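Local structure of peptidoglycan synthetase penicillin-binding protein 3 (Bifidobacterium adolescentis, 4YE5) at residues Val408-Ala419 with Ile509-Thr520; Val476-Ala484 with Met547-Arg558. The protein probably binds penicillin and is thought to cross-link peptidoglycan as a transpeptidase during cell-wall synthesis. All blocks are in the same frame, centred on the assembly; numbering follows the deposited sequence.

In the fold
Following the chain from its N terminus, helix 408-419 comes first, then the loop 476-484 that leads into edge strand 484-492, then the hairpin 509-520, and last the tail 547-558 that leaves helix 535-549. Contact 1 closes a loop of about ninety residues between helix and hairpin, contact 2 one of about sixty between loop and tail; because their segments alternate, the two closures cross and neither contains the other. Contact 1 packs a helix on one face of the five-stranded antiparallel sheet, while contact 2 fastens the segment after helix 535-549 to the loop before strand 484-492. They meet where Ile509 and Ala512 bond through their backbones to Ala484 and Arg482.

Contact 1 (Val408-Ala419 with Ile509-Thr520); sequences VMQLTNAISVIA and IIPADNPRFVIT
Thr412 on helix 408-419 meets Thr520 on strand 517-524 through their hydroxyls, and beside this polar pair a row of small and branched apolar side chains fills the space between helix and sheet. Helix 408-419 and the strand segment 517-520 run roughly antiparallel, at 143°, with their axes 8.7 Å apart at closest approach, as expected for a helix laid on one face of the central sheet of a penicillin-binding transpeptidase domain.

Thr412 can be followed outward. Its CB lies near the hydroxyl of Thr520. From there OG1, standing beside the backbone N (chi1 -66°), reaches back to the carbonyl of Val408, 2.8 Å from Val408 O, and approaches from the face of that carbonyl opposite the backbone N of Thr412. The same OG1 is 2.7 Å from Thr520 OG1. The other branch, CG2, rests 3.9 Å from Val518 CG1, so one branch does the polar work and the other the apolar. Thr520 divides its side chain likewise: its CG2 packs against Val408 CG2 at 3.8 Å, while its OG1 also bonds to Ser507 OG.

Farther along the helix, Ile415 CG2 touches both Ile509 CG1, 3.8 Å away, and Val518 CG1. Ala419, whose short side chain lets the hairpin come close to the helix, sets its CB 3.7 Å from Ile509 CG2 and beside the ring of Pro515. Beta-branched residues suit these strand positions because both branches find helix neighbours. Where the hairpin turns back, Arg516 and Phe517 both face Ile510 in a classic beta bulge.

Chemically, the contact is an apolar interface with buried hydroxyls at one end, where Val408 O and Ser507 give the threonine pair neutral partners.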
loop_
_atom_site.group_PDB
_atom_site.type_symbol
_atom_site.label_atom_id
_atom_site.label_comp_id
_atom_site.label_asym_id
_atom_site.label_seq_id
_atom_site.Cartn_x
_atom_site.Cartn_y
_atom_site.Cartn_z
ATOM N N VAL A 408 -2.703 8.247 8.554
ATOM C CA VAL A 408 -2.655 9.246 7.504
ATOM C C VAL A 408 -3.709 9.015 6.416
ATOM O O VAL A 408 -4.215 9.983 5.828
ATOM C CB VAL A 408 -1.204 9.406 6.915
ATOM C CG1 VAL A 408 -0.827 8.233 6.012
ATOM C CG2 VAL A 408 -1.075 10.737 6.148
HETATM N N MSE A 409 -4.072 7.752 6.157
HETATM C CA MSE A 409 -5.058 7.457 5.115
HETATM C C MSE A 409 -6.455 7.937 5.537
HETATM O O MSE A 409 -7.224 8.479 4.735
HETATM C CB MSE A 409 -5.112 5.952 4.789
HETATM C CG MSE A 409 -3.823 5.372 4.208
HETATM SE SE MSE A 409 -2.558 4.831 5.596
HETATM C CE MSE A 409 -3.409 3.183 6.246
ATOM N N GLN A 410 -6.796 7.696 6.796
ATOM C CA GLN A 410 -8.088 8.130 7.326
ATOM C C GLN A 410 -8.191 9.660 7.353
ATOM O O GLN A 410 -9.217 10.233 6.990
ATOM C CB GLN A 410 -8.265 7.605 8.746
ATOM C CG GLN A 410 -8.478 6.099 8.822
ATOM C CD GLN A 410 -8.484 5.624 10.256
ATOM O OE1 GLN A 410 -7.694 6.113 11.067
ATOM N NE2 GLN A 410 -9.382 4.686 10.587
ATOM N N LEU A 411 -7.126 10.320 7.786
ATOM C CA LEU A 411 -7.132 11.778 7.839
ATOM C C LEU A 411 -7.305 12.350 6.426
ATOM O O LEU A 411 -8.073 13.278 6.194
ATOM C CB LEU A 411 -5.812 12.274 8.441
ATOM C CG LEU A 411 -5.726 13.788 8.635
ATOM C CD1 LEU A 411 -6.908 14.244 9.443
ATOM C CD2 LEU A 411 -4.412 14.153 9.329
ATOM N N THR A 412 -6.596 11.754 5.479
ATOM C CA THR A 412 -6.578 12.227 4.118
ATOM C C THR A 412 -7.947 11.996 3.470
ATOM O O THR A 412 -8.447 12.860 2.763
ATOM C CB THR A 412 -5.461 11.536 3.321
ATOM O OG1 THR A 412 -4.193 11.945 3.854
ATOM C CG2 THR A 412 -5.509 11.922 1.849
ATOM N N ASN A 413 -8.552 10.837 3.723
ATOM C CA ASN A 413 -9.884 10.573 3.208
ATOM C C ASN A 413 -10.943 11.519 3.798
ATOM O O ASN A 413 -11.854 11.943 3.093
ATOM C CB ASN A 413 -10.316 9.116 3.428
ATOM C CG ASN A 413 -11.220 8.610 2.308
ATOM O OD1 ASN A 413 -11.133 9.088 1.170
ATOM N ND2 ASN A 413 -12.087 7.642 2.618
ATOM N N ALA A 414 -10.819 11.842 5.079
ATOM C CA ALA A 414 -11.769 12.766 5.722
ATOM C C ALA A 414 -11.679 14.153 5.085
ATOM O O ALA A 414 -12.685 14.786 4.778
ATOM C CB ALA A 414 -11.493 12.853 7.235
ATOM N N ILE A 415 -10.459 14.633 4.882
ATOM C CA ILE A 415 -10.271 15.901 4.185
ATOM C C ILE A 415 -10.769 15.857 2.733
ATOM O O ILE A 415 -11.308 16.847 2.217
ATOM C CB ILE A 415 -8.796 16.333 4.243
ATOM C CG1 ILE A 415 -8.425 16.662 5.699
ATOM C CG2 ILE A 415 -8.527 17.525 3.308
ATOM C CD1 ILE A 415 -9.249 17.823 6.302
ATOM N N SER A 416 -10.611 14.713 2.076
ATOM C CA SER A 416 -11.087 14.571 0.701
ATOM C C SER A 416 -12.588 14.843 0.616
ATOM O O SER A 416 -13.087 15.316 -0.415
ATOM C CB SER A 416 -10.808 13.165 0.157
ATOM O OG SER A 416 -11.861 12.289 0.513
ATOM N N VAL A 417 -13.307 14.554 1.697
ATOM C CA VAL A 417 -14.769 14.769 1.709
ATOM C C VAL A 417 -15.100 16.230 1.393
ATOM O O VAL A 417 -16.034 16.520 0.632
ATOM C CB VAL A 417 -15.409 14.414 3.080
ATOM C CG1 VAL A 417 -16.855 14.920 3.158
ATOM C CG2 VAL A 417 -15.348 12.932 3.318
ATOM N N ILE A 418 -14.334 17.150 1.979
ATOM C CA ILE A 418 -14.532 18.580 1.710
ATOM C C ILE A 418 -14.166 18.950 0.262
ATOM O O ILE A 418 -14.743 19.861 -0.339
ATOM C CB ILE A 418 -13.663 19.465 2.657
ATOM C CG1 ILE A 418 -13.817 19.039 4.125
ATOM C CG2 ILE A 418 -13.962 20.930 2.460
ATOM C CD1 ILE A 418 -15.256 18.949 4.615
ATOM N N ALA A 419 -13.157 18.280 -0.267
ATOM C CA ALA A 419 -12.707 18.513 -1.651
ATOM C C ALA A 419 -13.658 17.942 -2.681
ATOM O O ALA A 419 -13.714 18.416 -3.828
ATOM C CB ALA A 419 -11.293 17.885 -1.841
ATOM N N ILE A 509 -5.708 20.708 0.060
ATOM C CA ILE A 509 -6.513 20.413 -1.126
ATOM C C ILE A 509 -6.040 21.379 -2.194
ATOM O O ILE A 509 -5.972 22.577 -1.949
ATOM C CB ILE A 509 -8.009 20.696 -0.863
ATOM C CG1 ILE A 509 -8.537 19.753 0.225
ATOM C CG2 ILE A 509 -8.798 20.570 -2.155
ATOM C CD1 ILE A 509 -9.865 20.228 0.891
ATOM N N ILE A 510 -5.696 20.872 -3.373
ATOM C CA ILE A 510 -5.119 21.741 -4.388
ATOM C C ILE A 510 -5.533 21.305 -5.815
ATOM O O ILE A 510 -5.660 20.113 -6.084
ATOM C CB ILE A 510 -3.570 21.777 -4.220
ATOM C CG1 ILE A 510 -2.945 22.871 -5.095
ATOM C CG2 ILE A 510 -2.941 20.403 -4.541
ATOM C CD1 ILE A 510 -1.433 22.959 -4.964
ATOM N N PRO A 511 -5.848 22.270 -6.707
ATOM C CA PRO A 511 -6.096 23.687 -6.386
ATOM C C PRO A 511 -7.465 23.862 -5.741
ATOM O O PRO A 511 -8.385 23.105 -6.076
ATOM C CB PRO A 511 -6.045 24.392 -7.743
ATOM C CG PRO A 511 -6.261 23.296 -8.800
ATOM C CD PRO A 511 -5.895 21.980 -8.156
ATOM N N ALA A 512 -7.600 24.835 -4.840
ATOM C CA ALA A 512 -8.861 25.030 -4.117
ATOM C C ALA A 512 -10.065 25.274 -5.037
ATOM O O ALA A 512 -11.193 24.905 -4.703
ATOM C CB ALA A 512 -8.735 26.185 -3.104
ATOM N N ASP A 513 -9.834 25.893 -6.187
ATOM C CA ASP A 513 -10.961 26.294 -7.033
ATOM C C ASP A 513 -11.403 25.207 -8.030
ATOM O O ASP A 513 -12.378 25.378 -8.742
ATOM C CB ASP A 513 -10.694 27.637 -7.722
ATOM C CG ASP A 513 -9.354 27.687 -8.438
ATOM O OD1 ASP A 513 -8.353 27.126 -7.937
ATOM O OD2 ASP A 513 -9.297 28.316 -9.511
ATOM N N ASN A 514 -10.698 24.079 -8.041
ATOM C CA ASN A 514 -11.057 22.920 -8.869
ATOM C C ASN A 514 -10.266 21.746 -8.348
ATOM O O ASN A 514 -9.312 21.321 -8.992
ATOM C CB ASN A 514 -10.706 23.175 -10.353
ATOM C CG ASN A 514 -11.168 22.041 -11.285
ATOM O OD1 ASN A 514 -11.913 21.146 -10.880
ATOM N ND2 ASN A 514 -10.717 22.081 -12.542
ATOM N N PRO A 515 -10.623 21.253 -7.148
ATOM C CA PRO A 515 -9.737 20.358 -6.388
ATOM C C PRO A 515 -9.317 19.136 -7.188
ATOM O O PRO A 515 -10.141 18.474 -7.801
ATOM C CB PRO A 515 -10.610 19.945 -5.200
ATOM C CG PRO A 515 -11.454 21.168 -4.954
ATOM C CD PRO A 515 -11.842 21.581 -6.383
ATOM N N ARG A 516 -8.032 18.837 -7.164
ATOM C CA ARG A 516 -7.505 17.712 -7.919
ATOM C C ARG A 516 -6.843 16.694 -6.993
ATOM O O ARG A 516 -7.035 15.485 -7.141
ATOM C CB ARG A 516 -6.488 18.240 -8.925
ATOM C CG ARG A 516 -5.773 17.172 -9.703
ATOM C CD ARG A 516 -6.582 16.688 -10.874
ATOM N NE ARG A 516 -5.766 15.867 -11.763
ATOM C CZ ARG A 516 -5.303 16.266 -12.939
ATOM N NH1 ARG A 516 -5.586 17.484 -13.400
ATOM N NH2 ARG A 516 -4.578 15.432 -13.669
ATOM N N PHE A 517 -6.057 17.185 -6.037
ATOM C CA PHE A 517 -5.369 16.308 -5.094
ATOM C C PHE A 517 -5.581 16.709 -3.661
ATOM O O PHE A 517 -5.788 17.880 -3.356
ATOM C CB PHE A 517 -3.854 16.316 -5.340
ATOM C CG PHE A 517 -3.464 15.925 -6.738
ATOM C CD1 PHE A 517 -3.582 14.601 -7.169
ATOM C CD2 PHE A 517 -2.979 16.869 -7.616
ATOM C CE1 PHE A 517 -3.226 14.235 -8.490
ATOM C CE2 PHE A 517 -2.623 16.524 -8.938
ATOM C CZ PHE A 517 -2.749 15.209 -9.371
ATOM N N VAL A 518 -5.463 15.725 -2.778
ATOM C CA VAL A 518 -5.216 15.995 -1.377
ATOM C C VAL A 518 -3.849 15.436 -1.019
ATOM O O VAL A 518 -3.479 14.317 -1.421
ATOM C CB VAL A 518 -6.279 15.350 -0.468
ATOM C CG1 VAL A 518 -5.968 15.660 1.016
ATOM C CG2 VAL A 518 -7.662 15.879 -0.858
ATOM N N ILE A 519 -3.098 16.235 -0.287
ATOM C CA ILE A 519 -1.727 15.917 0.055
ATOM C C ILE A 519 -1.629 16.108 1.535
ATOM O O ILE A 519 -1.884 17.198 2.043
ATOM C CB ILE A 519 -0.751 16.936 -0.567
ATOM C CG1 ILE A 519 -0.899 16.982 -2.102
ATOM C CG2 ILE A 519 0.700 16.583 -0.201
ATOM C CD1 ILE A 519 -0.323 18.283 -2.685
ATOM N N THR A 520 -1.243 15.060 2.237
ATOM C CA THR A 520 -1.111 15.176 3.673
ATOM C C THR A 520 0.305 14.809 4.083
ATOM O O THR A 520 0.863 13.837 3.583
ATOM C CB THR A 520 -2.105 14.245 4.385
ATOM O OG1 THR A 520 -3.442 14.578 3.982
ATOM C CG2 THR A 520 -1.988 14.397 5.906
#

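Contact 2 (Val476-Ala484 with Met547-Arg558); sequences VKVDGYRMA and MQKYEVPASSPR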
loop_
_atom_site.group_PDB
_atom_site.type_symbol
_atom_site.label_atom_id
_atom_site.label_comp_id
_atom_site.label_asym_id
_atom_site.label_seq_id
_atom_site.Cartn_x
_atom_site.Cartn_y
_atom_site.Cartn_z
ATOM N N VAL A 476 4.052 29.249 3.133
ATOM C CA VAL A 476 3.497 28.055 2.465
ATOM C C VAL A 476 2.802 28.524 1.181
ATOM O O VAL A 476 1.759 29.172 1.233
ATOM C CB VAL A 476 2.502 27.272 3.358
ATOM C CG1 VAL A 476 2.048 25.958 2.655
ATOM C CG2 VAL A 476 3.105 26.960 4.727
ATOM N N LYS A 477 3.396 28.217 0.034
ATOM C CA LYS A 477 2.959 28.788 -1.237
ATOM C C LYS A 477 3.190 27.787 -2.349
ATOM O O LYS A 477 4.214 27.126 -2.363
ATOM C CB LYS A 477 3.800 30.022 -1.614
ATOM C CG LYS A 477 3.478 31.341 -0.925
ATOM C CD LYS A 477 4.226 32.486 -1.638
ATOM C CE LYS A 477 4.328 33.790 -0.790
ATOM N NZ LYS A 477 5.170 33.632 0.473
ATOM N N VAL A 478 2.259 27.709 -3.298
ATOM C CA VAL A 478 2.534 27.060 -4.568
ATOM C C VAL A 478 2.149 28.089 -5.617
ATOM O O VAL A 478 0.961 28.356 -5.827
ATOM C CB VAL A 478 1.737 25.747 -4.788
ATOM C CG1 VAL A 478 2.056 25.172 -6.186
ATOM C CG2 VAL A 478 2.088 24.712 -3.740
ATOM N N ASP A 479 3.159 28.692 -6.243
ATOM C CA ASP A 479 2.942 29.853 -7.106
ATOM C C ASP A 479 1.932 29.557 -8.215
ATOM O O ASP A 479 2.068 28.565 -8.934
ATOM C CB ASP A 479 4.251 30.334 -7.725
ATOM C CG ASP A 479 4.069 31.617 -8.526
ATOM O OD1 ASP A 479 3.419 32.540 -7.995
ATOM O OD2 ASP A 479 4.556 31.701 -9.679
ATOM N N GLY A 480 0.908 30.397 -8.311
ATOM C CA GLY A 480 -0.128 30.243 -9.317
ATOM C C GLY A 480 -1.337 29.442 -8.847
ATOM O O GLY A 480 -2.322 29.326 -9.565
ATOM N N TYR A 481 -1.291 28.879 -7.643
ATOM C CA TYR A 481 -2.388 27.994 -7.245
ATOM C C TYR A 481 -2.975 28.318 -5.885
ATOM O O TYR A 481 -2.245 28.549 -4.916
ATOM C CB TYR A 481 -1.926 26.527 -7.280
ATOM C CG TYR A 481 -1.453 26.102 -8.667
ATOM C CD1 TYR A 481 -0.135 26.303 -9.067
ATOM C CD2 TYR A 481 -2.328 25.522 -9.571
ATOM C CE1 TYR A 481 0.299 25.935 -10.333
ATOM C CE2 TYR A 481 -1.896 25.147 -10.845
ATOM C CZ TYR A 481 -0.588 25.359 -11.217
ATOM O OH TYR A 481 -0.158 24.979 -12.479
ATOM N N ARG A 482 -4.298 28.303 -5.810
ATOM C CA ARG A 482 -4.990 28.467 -4.530
ATOM C C ARG A 482 -5.007 27.143 -3.779
ATOM O O ARG A 482 -5.187 26.102 -4.401
ATOM C CB ARG A 482 -6.413 28.967 -4.784
ATOM C CG ARG A 482 -6.436 30.390 -5.344
ATOM C CD ARG A 482 -7.782 30.770 -5.949
ATOM N NE ARG A 482 -8.911 30.524 -5.058
ATOM C CZ ARG A 482 -10.183 30.624 -5.442
ATOM N NH1 ARG A 482 -10.479 30.983 -6.691
ATOM N NH2 ARG A 482 -11.159 30.380 -4.584
HETATM N N MSE A 483 -4.814 27.185 -2.454
HETATM C CA MSE A 483 -4.850 25.984 -1.613
HETATM C C MSE A 483 -5.898 26.121 -0.528
HETATM O O MSE A 483 -6.143 27.215 -0.027
HETATM C CB MSE A 483 -3.493 25.749 -0.911
HETATM C CG MSE A 483 -2.379 25.218 -1.835
HETATM SE SE MSE A 483 -0.686 24.914 -0.887
HETATM C CE MSE A 483 -0.137 26.723 -0.739
ATOM N N ALA A 484 -6.496 24.997 -0.151
ATOM C CA ALA A 484 -7.371 24.954 1.010
ATOM C C ALA A 484 -6.701 23.957 1.935
ATOM O O ALA A 484 -6.479 22.806 1.547
ATOM C CB ALA A 484 -8.751 24.468 0.638
HETATM N N MSE A 547 1.391 20.003 -9.714
HETATM C CA MSE A 547 0.813 20.948 -10.666
HETATM C C MSE A 547 1.641 20.977 -11.951
HETATM O O MSE A 547 1.091 21.111 -13.030
HETATM C CB MSE A 547 0.719 22.377 -10.080
HETATM C CG MSE A 547 -0.030 22.503 -8.775
HETATM SE SE MSE A 547 -1.928 22.097 -8.926
HETATM C CE MSE A 547 -1.916 20.282 -8.276
ATOM N N GLN A 548 2.959 20.875 -11.828
ATOM C CA GLN A 548 3.840 20.873 -13.012
ATOM C C GLN A 548 3.729 19.552 -13.770
ATOM O O GLN A 548 3.600 19.543 -14.987
ATOM C CB GLN A 548 5.307 21.123 -12.604
ATOM C CG GLN A 548 6.375 20.733 -13.670
ATOM C CD GLN A 548 6.726 21.873 -14.623
ATOM O OE1 GLN A 548 6.408 23.034 -14.360
ATOM N NE2 GLN A 548 7.389 21.543 -15.732
ATOM N N LYS A 549 3.775 18.429 -13.045
ATOM C CA LYS A 549 3.700 17.120 -13.696
ATOM C C LYS A 549 2.410 16.950 -14.480
ATOM O O LYS A 549 2.430 16.508 -15.615
ATOM C CB LYS A 549 3.823 15.966 -12.695
ATOM C CG LYS A 549 3.753 14.564 -13.355
ATOM C CD LYS A 549 3.916 13.455 -12.278
ATOM C CE LYS A 549 3.556 12.077 -12.832
ATOM N NZ LYS A 549 4.437 11.775 -13.983
ATOM N N TYR A 550 1.285 17.287 -13.871
ATOM C CA TYR A 550 0.004 17.063 -14.545
ATOM C C TYR A 550 -0.472 18.283 -15.315
ATOM O O TYR A 550 -1.587 18.292 -15.849
ATOM C CB TYR A 550 -1.053 16.569 -13.544
ATOM C CG TYR A 550 -0.673 15.218 -12.981
ATOM C CD1 TYR A 550 -0.859 14.053 -13.732
ATOM C CD2 TYR A 550 -0.073 15.105 -11.735
ATOM C CE1 TYR A 550 -0.485 12.808 -13.235
ATOM C CE2 TYR A 550 0.293 13.857 -11.224
ATOM C CZ TYR A 550 0.087 12.717 -11.975
ATOM O OH TYR A 550 0.458 11.478 -11.466
ATOM N N GLU A 551 0.387 19.300 -15.398
ATOM C CA GLU A 551 0.079 20.496 -16.185
ATOM C C GLU A 551 -1.280 21.073 -15.795
ATOM O O GLU A 551 -2.131 21.328 -16.648
ATOM C CB GLU A 551 0.125 20.174 -17.692
ATOM C CG GLU A 551 1.457 19.540 -18.123
ATOM C CD GLU A 551 1.564 19.309 -19.628
ATOM O OE1 GLU A 551 1.395 18.147 -20.057
ATOM O OE2 GLU A 551 1.824 20.284 -20.379
ATOM N N VAL A 552 -1.486 21.251 -14.493
ATOM C CA VAL A 552 -2.768 21.732 -13.979
ATOM C C VAL A 552 -2.904 23.223 -14.307
ATOM O O VAL A 552 -1.982 23.998 -14.055
ATOM C CB VAL A 552 -2.870 21.490 -12.449
ATOM C CG1 VAL A 552 -4.251 21.921 -11.916
ATOM C CG2 VAL A 552 -2.591 19.994 -12.120
ATOM N N PRO A 553 -4.050 23.631 -14.881
ATOM C CA PRO A 553 -4.231 25.058 -15.157
ATOM C C PRO A 553 -4.167 25.896 -13.880
ATOM O O PRO A 553 -4.698 25.471 -12.851
ATOM C CB PRO A 553 -5.644 25.128 -15.760
ATOM C CG PRO A 553 -5.927 23.758 -16.261
ATOM C CD PRO A 553 -5.224 22.838 -15.288
ATOM N N ALA A 554 -3.517 27.057 -13.955
ATOM C CA ALA A 554 -3.414 27.978 -12.828
ATOM C C ALA A 554 -4.785 28.374 -12.271
ATOM O O ALA A 554 -5.775 28.409 -12.997
ATOM C CB ALA A 554 -2.622 29.212 -13.239
ATOM N N SER A 555 -4.842 28.677 -10.979
ATOM C CA SER A 555 -6.100 29.092 -10.358
ATOM C C SER A 555 -6.611 30.416 -10.903
ATOM O O SER A 555 -5.838 31.243 -11.372
ATOM C CB SER A 555 -5.923 29.217 -8.840
ATOM O OG SER A 555 -5.723 27.941 -8.237
ATOM N N SER A 556 -7.920 30.614 -10.813
ATOM C CA SER A 556 -8.538 31.916 -11.025
ATOM C C SER A 556 -8.522 32.724 -9.725
ATOM O O SER A 556 -8.394 32.155 -8.638
ATOM C CB SER A 556 -9.980 31.737 -11.515
ATOM O OG SER A 556 -10.010 31.131 -12.799
ATOM N N PRO A 557 -8.640 34.058 -9.826
ATOM C CA PRO A 557 -8.643 34.882 -8.613
ATOM C C PRO A 557 -9.761 34.487 -7.643
ATOM O O PRO A 557 -10.870 34.146 -8.063
ATOM C CB PRO A 557 -8.891 36.298 -9.157
ATOM C CG PRO A 557 -8.322 36.272 -10.549
ATOM C CD PRO A 557 -8.628 34.879 -11.055
ATOM N N ARG A 558 -9.454 34.509 -6.352
ATOM C CA ARG A 558 -10.453 34.284 -5.311
ATOM C C ARG A 558 -11.391 35.499 -5.170
ATOM O O ARG A 558 -10.932 36.609 -4.920
ATOM C CB ARG A 558 -9.750 33.996 -3.976
ATOM C CG ARG A 558 -10.691 33.506 -2.880
ATOM C CD ARG A 558 -9.965 33.284 -1.540
ATOM N NE ARG A 558 -10.868 32.636 -0.594
ATOM C CZ ARG A 558 -10.724 32.635 0.724
ATOM N NH1 ARG A 558 -9.688 33.245 1.289
ATOM N NH2 ARG A 558 -11.627 32.019 1.477
HETATM O O HOH W 1 -3.337 31.916 -10.549
#
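Tyr481 lies flat against Met547, a selenomethionine here, in a Met-aromatic contact that fastens the loop before strand 484-492 to the end of helix 535-549. Met547 CG sits over the ring centre, 3.6 Å from the centroid, and the bend at chi2 (-66°) brings SE over the same face. At the ring edge the phenol of Tyr481 gives its proton to Val552, with OH 2.6 Å from Val552 O. A tyrosine suits this place, offering a broad face to the Met547 side chain and a donor at its far end.

Beyond the ring, Ser555 N bonds to Gly480 O at 3.0 Å, and Arg482 N points almost straight at Ser555 OG (2.8 Å, 176°); a water also joins Gly480 O to Ser555 O. Gly480 sits in a type II turn at a positive phi that a side chain would crowd. Arg558 CA lies over one face of the Arg482 guanidinium, and at its edge NH1 donates to Ser556 O, 3.1 Å away, from above that carbonyl's plane.

The next shell fixes these groups. A Schellman motif with Glu551 at positive phi ends the helix and turns Val552 toward Tyr481. Glu466, salt-bridged to Arg482 NE and only at long, weak range of Arg558, probably offsets the two arginine charges; Arg558 NH2 bonds to Ser467. Asp513 takes Ser555 OG on OD1 and Ser556 N on OD2.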